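Local coordinates for putative sulfurtransferase DsrE (Allochromatium vinosum, PDB 2HY5), which is a putative sulfurtransferase that probably carries sulfur as a cysteine persulfide and could take part in the oxidation of intracellular sulfur, at residues M75-V79 / A80-R84; G86-E90 / G91-R95; Q114-E117 / A118-A122. One frame throughout, in Å; residues are numbered along the deposited sequence.

Contact 1: M75-V79 / A80-R84; sequences MVVCV and AAAQR
The sulfur of Cys78 caps the helix that starts directly after strand 75-78: SG is anti to the backbone N (chi1 178°), on the side of the carbonyl carbon, where it faces the first amides of the helix and accepts that of Ala81, with Ala81 N to Cys78 SG at 3.6 Å and an almost straight N-H...S angle of 174°. The sulfur also packs against the methyl of Ala80, Cys78 SG to Ala80 CB being 3.9 Å, while its own CB faces the methyl of Ala81. The carbonyl of the same cysteine takes the amide of Ala82 (Ala82 N to Cys78 O 2.9 Å), so side chain and backbone of Cys78 both grip the first turn. One residue on, Val79 and Gln83 lie side by side and point the same way; their backbones are joined by Gln83 N to Val79 O (2.9 Å). On the strand, Val77 sets CG1 against Ala82 CB at 4.1 Å, joining strand and helix by apolar packing. The bond from Ala81 N and the packing on Ala80 give SG a defined place at the N-terminal end of helix 79-85, consistent with the role assigned to Cys78 by similarity, that of the active-site cysteine forming the persulfide intermediate.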
loop_
_atom_site.group_PDB
_atom_site.type_symbol
_atom_site.label_atom_id
_atom_site.label_comp_id
_atom_site.label_asym_id
_atom_site.label_seq_id
_atom_site.Cartn_x
_atom_site.Cartn_y
_atom_site.Cartn_z
ATOM N N MET A 75 -7.234 -8.428 -22.214
ATOM C CA MET A 75 -6.599 -8.297 -20.909
ATOM C C MET A 75 -5.103 -8.437 -21.112
ATOM O O MET A 75 -4.618 -9.495 -21.518
ATOM C CB MET A 75 -7.112 -9.398 -19.991
ATOM C CG MET A 75 -8.610 -9.558 -20.067
ATOM S SD MET A 75 -9.415 -9.022 -18.568
ATOM C CE MET A 75 -9.469 -10.424 -17.792
ATOM N N VAL A 76 -4.374 -7.366 -20.821
ATOM C CA VAL A 76 -2.937 -7.354 -21.026
ATOM C C VAL A 76 -2.148 -7.188 -19.737
ATOM O O VAL A 76 -2.491 -6.371 -18.876
ATOM C CB VAL A 76 -2.555 -6.223 -22.009
ATOM C CG1 VAL A 76 -1.080 -6.316 -22.389
ATOM C CG2 VAL A 76 -3.442 -6.305 -23.248
ATOM N N VAL A 77 -1.089 -7.982 -19.620
ATOM C CA VAL A 77 -0.199 -7.955 -18.462
ATOM C C VAL A 77 1.178 -7.465 -18.906
ATOM O O VAL A 77 1.767 -8.009 -19.845
ATOM C CB VAL A 77 -0.069 -9.365 -17.852
ATOM C CG1 VAL A 77 0.919 -9.357 -16.701
ATOM C CG2 VAL A 77 -1.439 -9.850 -17.390
ATOM N N CYS A 78 1.687 -6.432 -18.238
ATOM C CA CYS A 78 2.990 -5.865 -18.570
ATOM C C CYS A 78 4.114 -6.888 -18.418
ATOM O O CYS A 78 4.282 -7.484 -17.354
ATOM C CB CYS A 78 3.289 -4.666 -17.674
ATOM S SG CYS A 78 4.909 -3.946 -17.980
ATOM N N VAL A 79 4.894 -7.078 -19.476
ATOM C CA VAL A 79 5.986 -8.045 -19.438
ATOM C C VAL A 79 7.079 -7.697 -18.427
ATOM O O VAL A 79 7.574 -8.572 -17.719
ATOM C CB VAL A 79 6.626 -8.220 -20.839
ATOM C CG1 VAL A 79 7.276 -6.919 -21.292
ATOM C CG2 VAL A 79 7.644 -9.345 -20.805
ATOM N N ALA A 80 7.451 -6.421 -18.360
ATOM C CA ALA A 80 8.492 -5.967 -17.439
ATOM C C ALA A 80 8.088 -6.225 -15.994
ATOM O O ALA A 80 8.856 -6.789 -15.209
ATOM C CB ALA A 80 8.760 -4.481 -17.649
ATOM N N ALA A 81 6.876 -5.808 -15.648
ATOM C CA ALA A 81 6.357 -6.002 -14.302
ATOM C C ALA A 81 6.150 -7.493 -14.017
ATOM O O ALA A 81 6.328 -7.947 -12.890
ATOM C CB ALA A 81 5.043 -5.238 -14.137
ATOM N N ALA A 82 5.777 -8.254 -15.042
ATOM C CA ALA A 82 5.564 -9.692 -14.880
ATOM C C ALA A 82 6.877 -10.437 -14.613
ATOM O O ALA A 82 6.922 -11.356 -13.797
ATOM C CB ALA A 82 4.885 -10.263 -16.121
ATOM N N GLN A 83 7.943 -10.040 -15.303
ATOM C CA GLN A 83 9.242 -10.682 -15.124
ATOM C C GLN A 83 9.779 -10.444 -13.724
ATOM O O GLN A 83 10.407 -11.311 -13.127
ATOM C CB GLN A 83 10.239 -10.154 -16.155
ATOM C CG GLN A 83 9.946 -10.614 -17.568
ATOM C CD GLN A 83 10.869 -9.986 -18.590
ATOM O OE1 GLN A 83 10.887 -10.386 -19.755
ATOM N NE2 GLN A 83 11.635 -8.992 -18.162
ATOM N N ARG A 84 9.521 -9.257 -13.200
ATOM C CA ARG A 84 9.986 -8.900 -11.873
ATOM C C ARG A 84 9.233 -9.683 -10.800
ATOM O O ARG A 84 9.803 -10.059 -9.776
ATOM C CB ARG A 84 9.777 -7.403 -11.656
ATOM C CG ARG A 84 10.757 -6.733 -10.715
ATOM C CD ARG A 84 10.483 -5.238 -10.693
ATOM N NE ARG A 84 10.249 -4.729 -12.043
ATOM C CZ ARG A 84 11.129 -4.030 -12.755
ATOM N NH1 ARG A 84 12.320 -3.742 -12.250
ATOM N NH2 ARG A 84 10.817 -3.628 -13.979
#

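Contact 2: G86-E90 / G91-R95; sequences GIVDE and GEASR
From the extended backbone of Val88 and Asp89 the chain turns into helix 90-96, whose first turn closes with Ala93 N to Asp89 O at 3.0 Å. Asp89 is the N-cap: its CG sits between the backbone N and the carbonyl carbon (chi1 66°), which brings OD2 back over the helix start to accept the amide of Glu92, Glu92 N to Asp89 OD2 being 2.9 Å with an N-H...O angle of 167°. The other oxygen, OD1, holds a water weakly, and that water accepts from Gly91 N, so a second amide of the first turn is served indirectly. The Glu92 chain bends at chi2, its CG passing 3.1 Å from Asp89 OD2 while its carboxylate turns away, the two carboxylate planes 46° apart. With an alanine in place of Asp89, the amide of Glu92 would probably lose its capping acceptor and the water on Gly91 N its weak partner OD1. Val88 lays CG1 against the methyl of Ala93, Val88 CG1 to Ala93 CB measuring 3.7 Å, and also touches Leu50 of the second DsrE subunit. A further water donates both to Ile87 O and to Glu92 OE2, at 3.0 Å from each oxygen.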
loop_
_atom_site.group_PDB
_atom_site.type_symbol
_atom_site.label_atom_id
_atom_site.label_comp_id
_atom_site.label_asym_id
_atom_site.label_seq_id
_atom_site.Cartn_x
_atom_site.Cartn_y
_atom_site.Cartn_z
ATOM N N GLY A 86 7.166 -12.692 -11.383
ATOM C CA GLY A 86 6.938 -14.112 -11.557
ATOM C C GLY A 86 5.706 -14.548 -12.326
ATOM O O GLY A 86 5.162 -15.610 -12.037
ATOM N N ILE A 87 5.245 -13.742 -13.275
ATOM C CA ILE A 87 4.098 -14.134 -14.094
ATOM C C ILE A 87 4.752 -14.596 -15.388
ATOM O O ILE A 87 5.452 -13.825 -16.052
ATOM C CB ILE A 87 3.138 -12.953 -14.364
ATOM C CG1 ILE A 87 2.454 -12.532 -13.059
ATOM C CG2 ILE A 87 2.083 -13.365 -15.389
ATOM C CD1 ILE A 87 1.562 -13.604 -12.436
ATOM N N VAL A 88 4.527 -15.857 -15.737
ATOM C CA VAL A 88 5.165 -16.452 -16.903
ATOM C C VAL A 88 4.249 -17.225 -17.844
ATOM O O VAL A 88 3.435 -18.033 -17.402
ATOM C CB VAL A 88 6.279 -17.429 -16.432
ATOM C CG1 VAL A 88 6.998 -18.028 -17.623
ATOM C CG2 VAL A 88 7.251 -16.709 -15.504
ATOM N N ASP A 89 4.383 -16.967 -19.145
ATOM C CA ASP A 89 3.618 -17.706 -20.143
ATOM C C ASP A 89 4.635 -18.576 -20.878
ATOM O O ASP A 89 5.816 -18.557 -20.545
ATOM C CB ASP A 89 2.901 -16.772 -21.129
ATOM C CG ASP A 89 3.860 -15.976 -22.003
ATOM O OD1 ASP A 89 3.388 -15.348 -22.974
ATOM O OD2 ASP A 89 5.074 -15.962 -21.725
ATOM N N GLU A 90 4.189 -19.332 -21.875
ATOM C CA GLU A 90 5.094 -20.216 -22.609
ATOM C C GLU A 90 6.344 -19.533 -23.164
ATOM O O GLU A 90 7.459 -20.033 -22.989
ATOM C CB GLU A 90 4.336 -20.913 -23.742
ATOM C CG GLU A 90 4.222 -22.424 -23.569
ATOM C CD GLU A 90 3.512 -22.822 -22.287
ATOM O OE1 GLU A 90 3.456 -24.033 -21.989
ATOM O OE2 GLU A 90 3.005 -21.928 -21.576
ATOM N N GLY A 91 6.161 -18.401 -23.835
ATOM C CA GLY A 91 7.295 -17.691 -24.403
ATOM C C GLY A 91 8.321 -17.293 -23.360
ATOM O O GLY A 91 9.521 -17.520 -23.530
ATOM N N GLU A 92 7.843 -16.697 -22.273
ATOM C CA GLU A 92 8.713 -16.262 -21.189
ATOM C C GLU A 92 9.467 -17.427 -20.553
ATOM O O GLU A 92 10.656 -17.317 -20.261
ATOM C CB GLU A 92 7.894 -15.543 -20.114
ATOM C CG GLU A 92 7.349 -14.185 -20.530
ATOM C CD GLU A 92 8.444 -13.156 -20.732
ATOM O OE1 GLU A 92 8.763 -12.841 -21.899
ATOM O OE2 GLU A 92 8.991 -12.668 -19.720
ATOM N N ALA A 93 8.771 -18.540 -20.335
ATOM C CA ALA A 93 9.388 -19.713 -19.720
ATOM C C ALA A 93 10.590 -20.185 -20.533
ATOM O O ALA A 93 11.642 -20.509 -19.976
ATOM C CB ALA A 93 8.363 -20.839 -19.589
ATOM N N SER A 94 10.431 -20.211 -21.852
ATOM C CA SER A 94 11.500 -20.637 -22.750
ATOM C C SER A 94 12.662 -19.649 -22.746
ATOM O O SER A 94 13.824 -20.034 -22.606
ATOM C CB SER A 94 10.959 -20.778 -24.174
ATOM O OG SER A 94 12.002 -21.068 -25.086
ATOM N N ARG A 95 12.331 -18.371 -22.899
ATOM C CA ARG A 95 13.319 -17.301 -22.932
ATOM C C ARG A 95 14.035 -17.071 -21.602
ATOM O O ARG A 95 15.207 -16.680 -21.578
ATOM C CB ARG A 95 12.637 -16.004 -23.379
ATOM C CG ARG A 95 13.156 -15.435 -24.686
ATOM C CD ARG A 95 12.190 -14.409 -25.259
ATOM N NE ARG A 95 12.776 -13.664 -26.371
ATOM C CZ ARG A 95 12.101 -12.825 -27.149
ATOM N NH1 ARG A 95 10.806 -12.620 -26.945
ATOM N NH2 ARG A 95 12.723 -12.182 -28.128
HETATM O O HOH W 1 8.241 -13.413 -16.965
HETATM O O HOH W 2 3.886 -17.285 -25.115
#

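Contact 3: Q114-E117 / A118-A122; sequences QLVE and AAIQA
Helix 113-121 belongs to the parallel alpha/beta fold of the DsrE family, and this contact spans almost the whole helix. Four backbone bonds of the i to i+4 kind tie residues 114-117 to 118-121, among them Ala119 N to Leu115 O and Ile120 N to Val116 O, both 3.0 Å. In the first of the four the amide of Ala118 lies 45° out of the carbonyl plane of Gln114, the largest tilt of the set; the Gln114 oxygen also accepts from Arg36. Among the side chains Glu117 and Gln121 meet near the surface. The Glu117 chain bends at chi2 (-70°) to lean toward the following turn, and the plane of its carboxylate is nearly parallel to that of the Gln121 amide, 9° apart. The bond between them is weak, Gln121 NE2 to Glu117 OE1 at 3.3 Å, while Glu117 OE2 lies by the Gln121 methylene, 3.4 Å from CG. Val116 and Ile120 touch lightly, Val116 CG1 to Ile120 CD1 being 4.3 Å. Toward the partner protein, Val116 and Ile120 pack on Phe35 of the DsrF chain, and Lys6 of DsrF donates to the carbonyls of Ala119 and Ile120. On the inner side, Leu115 and Ala118 settle on the sheet, against Phe38 and Phe35 of strand 33-39 and Gln6 and Ala4 of strand 2-7.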
loop_
_atom_site.group_PDB
_atom_site.type_symbol
_atom_site.label_atom_id
_atom_site.label_comp_id
_atom_site.label_asym_id
_atom_site.label_seq_id
_atom_site.Cartn_x
_atom_site.Cartn_y
_atom_site.Cartn_z
ATOM N N GLN A 114 1.339 -1.063 -24.926
ATOM C CA GLN A 114 -0.069 -1.399 -25.113
ATOM C C GLN A 114 -0.939 -0.547 -24.191
ATOM O O GLN A 114 -2.115 -0.315 -24.469
ATOM C CB GLN A 114 -0.316 -2.887 -24.828
ATOM C CG GLN A 114 0.420 -3.842 -25.763
ATOM C CD GLN A 114 0.015 -3.662 -27.215
ATOM O OE1 GLN A 114 -1.113 -3.976 -27.605
ATOM N NE2 GLN A 114 0.934 -3.147 -28.023
ATOM N N LEU A 115 -0.358 -0.083 -23.089
ATOM C CA LEU A 115 -1.088 0.761 -22.148
ATOM C C LEU A 115 -1.223 2.158 -22.746
ATOM O O LEU A 115 -2.314 2.723 -22.810
ATOM C CB LEU A 115 -0.346 0.853 -20.810
ATOM C CG LEU A 115 -0.900 1.896 -19.829
ATOM C CD1 LEU A 115 -2.321 1.534 -19.436
ATOM C CD2 LEU A 115 -0.004 1.973 -18.599
ATOM N N VAL A 116 -0.098 2.715 -23.183
ATOM C CA VAL A 116 -0.103 4.044 -23.779
ATOM C C VAL A 116 -0.993 4.030 -25.015
ATOM O O VAL A 116 -1.766 4.958 -25.251
ATOM C CB VAL A 116 1.323 4.473 -24.172
ATOM C CG1 VAL A 116 1.293 5.845 -24.829
ATOM C CG2 VAL A 116 2.212 4.494 -22.930
ATOM N N GLU A 117 -0.890 2.959 -25.791
ATOM C CA GLU A 117 -1.684 2.806 -26.998
ATOM C C GLU A 117 -3.176 2.893 -26.670
ATOM O O GLU A 117 -3.937 3.557 -27.378
ATOM C CB GLU A 117 -1.364 1.459 -27.651
ATOM C CG GLU A 117 -1.271 1.520 -29.159
ATOM C CD GLU A 117 -2.608 1.757 -29.813
ATOM O OE1 GLU A 117 -2.669 2.561 -30.768
ATOM O OE2 GLU A 117 -3.597 1.131 -29.381
ATOM N N ALA A 118 -3.587 2.231 -25.591
ATOM C CA ALA A 118 -4.988 2.231 -25.176
ATOM C C ALA A 118 -5.430 3.614 -24.714
ATOM O O ALA A 118 -6.566 4.024 -24.963
ATOM C CB ALA A 118 -5.215 1.207 -24.057
ATOM N N ALA A 119 -4.534 4.325 -24.032
ATOM C CA ALA A 119 -4.830 5.671 -23.551
ATOM C C ALA A 119 -5.081 6.593 -24.735
ATOM O O ALA A 119 -5.876 7.532 -24.649
ATOM C CB ALA A 119 -3.668 6.200 -22.708
ATOM N N ILE A 120 -4.405 6.322 -25.844
ATOM C CA ILE A 120 -4.568 7.126 -27.049
ATOM C C ILE A 120 -5.885 6.806 -27.757
ATOM O O ILE A 120 -6.596 7.709 -28.201
ATOM C CB ILE A 120 -3.407 6.886 -28.042
ATOM C CG1 ILE A 120 -2.090 7.375 -27.427
ATOM C CG2 ILE A 120 -3.689 7.592 -29.358
ATOM C CD1 ILE A 120 -0.874 7.155 -28.308
ATOM N N GLN A 121 -6.210 5.521 -27.846
ATOM C CA GLN A 121 -7.424 5.082 -28.528
ATOM C C GLN A 121 -8.713 5.271 -27.740
ATOM O O GLN A 121 -9.757 5.554 -28.323
ATOM C CB GLN A 121 -7.298 3.608 -28.924
ATOM C CG GLN A 121 -6.144 3.307 -29.870
ATOM C CD GLN A 121 -6.238 4.085 -31.169
ATOM O OE1 GLN A 121 -7.305 4.165 -31.779
ATOM N NE2 GLN A 121 -5.115 4.649 -31.607
ATOM N N ALA A 122 -8.645 5.117 -26.422
ATOM C CA ALA A 122 -9.831 5.250 -25.579
ATOM C C ALA A 122 -10.220 6.695 -25.289
ATOM O O ALA A 122 -9.404 7.610 -25.387
ATOM C CB ALA A 122 -9.626 4.499 -24.271
#

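Contact 1 carries Cys78, the active-site cysteine by similarity. Contacts 1 and 2 have centres about 10 Å apart and touch: Ile87 N probably donates to Ala82 O at 3.0 Å, and Val79 CG2 lies 3.7 Å from Glu92 OE2, so the loop and the start of helix 90-96 lie against helix 79-85. The side chain of Glu92 is about 10 Å from that of Cys78, and that of Leu115 in contact 3 about 7 Å. Contact 3 reaches contact 1 through Val76 CG1 and Gln114 CB, 4.3 Å apart. Contacts 2 and 3 stay about 12 Å apart at their nearest atoms. Contacts 1 and 2 meet the second DsrE subunit; contacts 1 and 3 meet DsrF.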